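Local coordinates for signal recognition particle 54 kDa protein (Aeropyrum pernix, PDB 7EPK) that belongs to the SRP54 family of the signal recognition particle, combining a helical bundle, a P-loop nucleotide-binding domain and a signal-peptide-binding domain, at residues L56-P61 against R67-K72; F12-G17 against M293-S298. One frame throughout, in Å; residues are numbered along the deposited sequence.

Contact 1: L56-P61 against R67-K72; sequences LKEEPP and RDWMIK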
loop_
_atom_site.group_PDB
_atom_site.type_symbol
_atom_site.label_atom_id
_atom_site.label_comp_id
_atom_site.label_asym_id
_atom_site.label_seq_id
_atom_site.Cartn_x
_atom_site.Cartn_y
_atom_site.Cartn_z
ATOM N N LEU A 56 22.181 0.847 -9.862
ATOM C CA LEU A 56 23.097 0.929 -11.026
ATOM C C LEU A 56 22.445 1.711 -12.158
ATOM O O LEU A 56 23.201 2.316 -12.927
ATOM C CB LEU A 56 23.454 -0.488 -11.497
ATOM C CG LEU A 56 24.846 -0.995 -11.132
ATOM C CD1 LEU A 56 25.187 -0.661 -9.691
ATOM C CD2 LEU A 56 24.924 -2.489 -11.335
ATOM N N LYS A 57 21.118 1.636 -12.293
ATOM C CA LYS A 57 20.366 2.177 -13.462
ATOM C C LYS A 57 19.794 3.567 -13.123
ATOM O O LYS A 57 19.675 4.443 -14.031
ATOM C CB LYS A 57 19.257 1.195 -13.872
ATOM C CG LYS A 57 19.712 -0.134 -14.472
ATOM C CD LYS A 57 18.574 -1.099 -14.782
ATOM C CE LYS A 57 17.828 -1.534 -13.535
ATOM N NZ LYS A 57 16.784 -2.547 -13.819
ATOM N N GLU A 58 19.434 3.754 -11.862
ATOM C CA GLU A 58 18.770 4.975 -11.355
ATOM C C GLU A 58 19.792 5.783 -10.546
ATOM O O GLU A 58 20.673 5.194 -9.892
ATOM C CB GLU A 58 17.528 4.589 -10.548
ATOM C CG GLU A 58 16.597 3.656 -11.305
ATOM C CD GLU A 58 15.335 3.210 -10.582
ATOM O OE1 GLU A 58 15.006 3.783 -9.519
ATOM O OE2 GLU A 58 14.676 2.290 -11.098
ATOM N N GLU A 59 19.676 7.103 -10.611
ATOM C CA GLU A 59 20.513 8.074 -9.865
ATOM C C GLU A 59 19.562 9.047 -9.186
ATOM O O GLU A 59 18.482 9.355 -9.681
ATOM C CB GLU A 59 21.510 8.777 -10.800
ATOM C CG GLU A 59 20.925 9.207 -12.149
ATOM C CD GLU A 59 20.683 8.092 -13.167
ATOM O OE1 GLU A 59 21.663 7.645 -13.813
ATOM O OE2 GLU A 59 19.507 7.661 -13.318
ATOM N N PRO A 60 19.912 9.570 -8.009
ATOM C CA PRO A 60 19.029 10.517 -7.329
ATOM C C PRO A 60 18.607 11.678 -8.229
ATOM O O PRO A 60 19.455 12.322 -8.827
ATOM C CB PRO A 60 19.875 11.044 -6.156
ATOM C CG PRO A 60 21.268 10.441 -6.324
ATOM C CD PRO A 60 21.159 9.291 -7.297
ATOM N N PRO A 61 17.311 12.039 -8.331
ATOM C CA PRO A 61 16.910 13.218 -9.105
ATOM C C PRO A 61 17.584 14.509 -8.631
ATOM O O PRO A 61 17.962 14.610 -7.454
ATOM C CB PRO A 61 15.401 13.312 -8.849
ATOM C CG PRO A 61 15.223 12.582 -7.540
ATOM C CD PRO A 61 16.171 11.409 -7.651
ATOM N N ARG A 67 21.771 9.175 -0.045
ATOM C CA ARG A 67 21.233 8.290 1.017
ATOM C C ARG A 67 19.711 8.270 0.905
ATOM O O ARG A 67 19.145 7.160 0.853
ATOM C CB ARG A 67 21.668 8.744 2.411
ATOM C CG ARG A 67 23.114 8.394 2.728
ATOM C CD ARG A 67 23.639 9.169 3.923
ATOM N NE ARG A 67 25.083 9.215 3.867
ATOM C CZ ARG A 67 25.872 8.561 4.685
ATOM N NH1 ARG A 67 25.341 7.851 5.664
ATOM N NH2 ARG A 67 27.186 8.618 4.525
ATOM N N ASP A 68 19.078 9.445 0.848
ATOM C CA ASP A 68 17.595 9.549 0.760
ATOM C C ASP A 68 17.140 8.674 -0.421
ATOM O O ASP A 68 16.152 7.940 -0.264
ATOM C CB ASP A 68 17.111 11.010 0.732
ATOM C CG ASP A 68 17.304 11.766 2.048
ATOM O OD1 ASP A 68 17.499 11.094 3.083
ATOM O OD2 ASP A 68 17.274 13.031 2.033
ATOM N N TRP A 69 17.879 8.669 -1.526
ATOM C CA TRP A 69 17.470 7.947 -2.756
ATOM C C TRP A 69 17.617 6.446 -2.547
ATOM O O TRP A 69 16.976 5.673 -3.264
ATOM C CB TRP A 69 18.320 8.385 -3.949
ATOM C CG TRP A 69 17.882 7.815 -5.258
ATOM C CD1 TRP A 69 18.640 7.080 -6.123
ATOM C CD2 TRP A 69 16.583 7.962 -5.870
ATOM N NE1 TRP A 69 17.907 6.766 -7.242
ATOM C CE2 TRP A 69 16.638 7.285 -7.112
ATOM C CE3 TRP A 69 15.380 8.584 -5.493
ATOM C CZ2 TRP A 69 15.537 7.225 -7.974
ATOM C CZ3 TRP A 69 14.298 8.525 -6.343
ATOM C CH2 TRP A 69 14.378 7.854 -7.568
ATOM N N MET A 70 18.533 6.049 -1.680
ATOM C CA MET A 70 18.875 4.617 -1.529
ATOM C C MET A 70 17.812 3.995 -0.627
ATOM O O MET A 70 17.386 2.886 -0.944
ATOM C CB MET A 70 20.273 4.402 -0.931
ATOM C CG MET A 70 20.669 2.943 -0.877
ATOM S SD MET A 70 20.697 2.176 -2.504
ATOM C CE MET A 70 21.453 0.616 -2.050
ATOM N N ILE A 71 17.403 4.686 0.438
ATOM C CA ILE A 71 16.336 4.192 1.345
ATOM C C ILE A 71 15.021 4.116 0.555
ATOM O O ILE A 71 14.284 3.137 0.734
ATOM C CB ILE A 71 16.232 5.066 2.598
ATOM C CG1 ILE A 71 17.497 4.951 3.440
ATOM C CG2 ILE A 71 14.992 4.697 3.404
ATOM C CD1 ILE A 71 17.807 3.527 3.843
ATOM N N LYS A 72 14.765 5.089 -0.317
ATOM C CA LYS A 72 13.564 5.121 -1.187
ATOM C C LYS A 72 13.560 3.872 -2.074
ATOM O O LYS A 72 12.467 3.411 -2.433
ATOM C CB LYS A 72 13.565 6.421 -1.995
ATOM C CG LYS A 72 12.637 6.482 -3.200
ATOM C CD LYS A 72 11.220 6.852 -2.870
ATOM C CE LYS A 72 10.570 7.583 -4.018
ATOM N NZ LYS A 72 10.982 6.993 -5.316
#

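Contact 2: F12-G17 against M293-S298; sequences FLRGGG and MGDLES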
loop_
_atom_site.group_PDB
_atom_site.type_symbol
_atom_site.label_atom_id
_atom_site.label_comp_id
_atom_site.label_asym_id
_atom_site.label_seq_id
_atom_site.Cartn_x
_atom_site.Cartn_y
_atom_site.Cartn_z
ATOM N N PHE A 12 22.585 4.573 8.811
ATOM C CA PHE A 12 22.758 4.878 7.367
ATOM C C PHE A 12 22.381 6.337 7.088
ATOM O O PHE A 12 23.164 7.055 6.428
ATOM C CB PHE A 12 21.922 3.976 6.467
ATOM C CG PHE A 12 22.098 4.259 4.992
ATOM C CD1 PHE A 12 23.312 4.047 4.365
ATOM C CD2 PHE A 12 21.041 4.710 4.215
ATOM C CE1 PHE A 12 23.461 4.271 3.006
ATOM C CE2 PHE A 12 21.192 4.934 2.853
ATOM C CZ PHE A 12 22.406 4.712 2.250
ATOM N N LEU A 13 21.226 6.776 7.583
ATOM C CA LEU A 13 20.644 8.087 7.185
ATOM C C LEU A 13 21.475 9.232 7.794
ATOM O O LEU A 13 21.601 10.286 7.121
ATOM C CB LEU A 13 19.170 8.114 7.606
ATOM C CG LEU A 13 18.208 8.886 6.701
ATOM C CD1 LEU A 13 18.395 8.552 5.231
ATOM C CD2 LEU A 13 16.769 8.599 7.113
ATOM N N ARG A 14 22.060 9.018 8.979
ATOM C CA ARG A 14 22.808 10.045 9.750
ATOM C C ARG A 14 24.273 9.604 9.850
ATOM O O ARG A 14 25.035 9.930 8.913
ATOM C CB ARG A 14 22.144 10.284 11.110
ATOM C CG ARG A 14 20.877 11.137 11.068
ATOM C CD ARG A 14 19.597 10.345 10.811
ATOM N NE ARG A 14 18.356 11.006 11.234
ATOM C CZ ARG A 14 17.136 10.457 11.218
ATOM N NH1 ARG A 14 16.096 11.160 11.626
ATOM N NH2 ARG A 14 16.947 9.214 10.803
ATOM N N GLY A 15 24.632 8.857 10.900
ATOM C CA GLY A 15 26.011 8.417 11.216
ATOM C C GLY A 15 26.896 8.264 9.983
ATOM O O GLY A 15 27.049 7.111 9.507
ATOM N N GLY A 16 27.508 9.369 9.530
ATOM C CA GLY A 16 28.070 9.553 8.176
ATOM C C GLY A 16 29.239 8.623 7.871
ATOM O O GLY A 16 29.034 7.362 7.873
ATOM N N GLY A 17 30.417 9.202 7.581
ATOM C CA GLY A 17 31.577 8.467 7.032
ATOM C C GLY A 17 31.451 8.277 5.525
ATOM O O GLY A 17 30.562 8.904 4.940
ATOM N N MET A 293 8.762 4.528 10.676
ATOM C CA MET A 293 7.586 5.246 10.115
ATOM C C MET A 293 7.871 6.750 10.090
ATOM O O MET A 293 7.596 7.367 9.055
ATOM C CB MET A 293 6.353 4.955 10.979
ATOM C CG MET A 293 5.010 5.075 10.268
ATOM S SD MET A 293 3.709 4.251 11.245
ATOM C CE MET A 293 3.801 5.174 12.786
ATOM N N GLY A 294 8.438 7.300 11.172
ATOM C CA GLY A 294 8.824 8.728 11.279
ATOM C C GLY A 294 9.765 9.172 10.153
ATOM O O GLY A 294 9.339 9.966 9.277
ATOM N N ASP A 295 11.006 8.678 10.172
ATOM C CA ASP A 295 12.027 8.903 9.116
ATOM C C ASP A 295 11.399 8.697 7.738
ATOM O O ASP A 295 11.407 9.642 6.935
ATOM C CB ASP A 295 13.220 7.949 9.244
ATOM C CG ASP A 295 13.788 7.828 10.650
ATOM O OD1 ASP A 295 13.093 8.262 11.598
ATOM O OD2 ASP A 295 14.921 7.295 10.784
ATOM N N LEU A 296 10.883 7.503 7.466
ATOM C CA LEU A 296 10.535 7.100 6.081
ATOM C C LEU A 296 9.570 8.108 5.457
ATOM O O LEU A 296 9.762 8.421 4.269
ATOM C CB LEU A 296 9.923 5.702 6.035
ATOM C CG LEU A 296 9.733 5.175 4.617
ATOM C CD1 LEU A 296 11.068 4.893 3.943
ATOM C CD2 LEU A 296 8.896 3.923 4.620
ATOM N N GLU A 297 8.551 8.574 6.186
ATOM C CA GLU A 297 7.541 9.489 5.586
ATOM C C GLU A 297 8.167 10.889 5.474
ATOM O O GLU A 297 7.902 11.579 4.446
ATOM C CB GLU A 297 6.197 9.443 6.318
ATOM C CG GLU A 297 6.191 10.138 7.664
ATOM C CD GLU A 297 5.014 9.728 8.532
ATOM O OE1 GLU A 297 4.105 9.060 7.993
ATOM O OE2 GLU A 297 5.024 10.056 9.745
ATOM N N SER A 298 9.022 11.276 6.430
ATOM C CA SER A 298 9.841 12.519 6.335
ATOM C C SER A 298 10.651 12.503 5.025
ATOM O O SER A 298 10.636 13.518 4.281
ATOM C CB SER A 298 10.737 12.712 7.546
ATOM O OG SER A 298 11.760 13.670 7.279
#

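Contact 1: L56-P61 against R67-K72
Pro60 and Pro61 lie over one and the same face of the Trp69 indole, each above a different ring of it. Pro60 CA sits 3.6 Å from the centroid of the five-membered ring, only 11° off its normal. Pro61 CD is 3.7 Å from the centroid of the six-membered ring and 14° off the normal, and both approaches meet the geometry of a CH-pi contact. The pyrrolidine of Pro60 reaches the pyrrole end of the indole as well, with Pro60 CD 3.6 Å from Trp69 CD1, and Pro61 CD comes equally near Trp69 CE3, at 3.6 Å. The peptide leading into Pro60 continues this cover, since Glu59 O stands 3.4 Å above the Trp69 indole plane, displaced from the ring centre. Trp69 has its CG opposite the backbone N (chi1 -174°), a setting that carries the indole out to the passing chain. The contact lies at a connection between two helices of the N-terminal helical bundle of SRP54-type proteins: helix 41-57 ends, a short loop follows and helix 66-81 begins, with Trp69 in its first turn packed against the prolines. Toward Glu58 the fit is looser. Glu58 CB lies in the indole plane at the edge, 4.0 Å from Trp69 NE1, and Glu58 OE1 approaches Trp69 CZ2 no nearer than 3.8 Å, from an oblique direction. Glu58 runs straight from CG to its carboxylate, which is claimed by a salt bridge with Arg54 on the preceding helix rather than by the indole. Lys72 stays apart from Glu58, its NZ being in a salt bridge with Glu76. On the solvent side Glu59 directs its CB away from helix 66-81 and gives the indole mainly its backbone carbonyl.

Contact 2: F12-G17 against M293-S298
Arg14 and Asp295 meet in a salt bridge that uses a single nitrogen of the guanidinium. Arg14 NH2 donates to Asp295 OD2 at 2.8 Å with an N-H...O angle of 149°. Arg14 NH1 stays 4.1 Å from Asp295 OD2, and Asp295 OD1 is 4.0 Å from Arg14 NH2, so one hydrogen bond carries the bridge and it is not bidentate. OD2 lies close to the guanidinium plane, yet the donor reaches that oxygen from above the carboxylate plane; the two planes are turned 71° apart. Beside this polar link, Leu13 CD2 touches Asp295 CB at 4.2 Å, a light apolar contact. What brings the groups together is partly the bend of Arg14 at chi2 (87°), which swings its far end across although its CB does not face helix 293-320. Here the end of the first helix of the N-terminal bundle, 4-13, meets the opening turn of the long helix that runs from the nucleotide-binding domain toward the signal-peptide-binding domain. Asp295 belongs to that first turn, where the helix dipole, together with Arg14, would be expected to favour a charged carboxylate. Further out, Leu13 also touches Leu299 and Arg302 of the same long helix, and Asp68 of helix 66-81. Leu296, whose CB points away from segment 12-17, packs on Ala288, Leu291 and Tyr75.

From the N terminus, the chain first passes through 12-17, the opening half of contact 2, whose partner 293-298 comes 275 intervening residues later, after the other bundle helices and the strands of the eight-stranded sheet. Contact 1 is nested within that large loop and closes a small one, with five residues between 56-61 and 67-72. Contact 1 joins two successive bundle helices; contact 2 joins the end of helix 4-13 to the start of helix 293-320. Their centres are 14 Å apart, and helix 66-81 links them: Ile71 packs on Phe12, and Asp68 forms a salt bridge with Arg302 of the long helix.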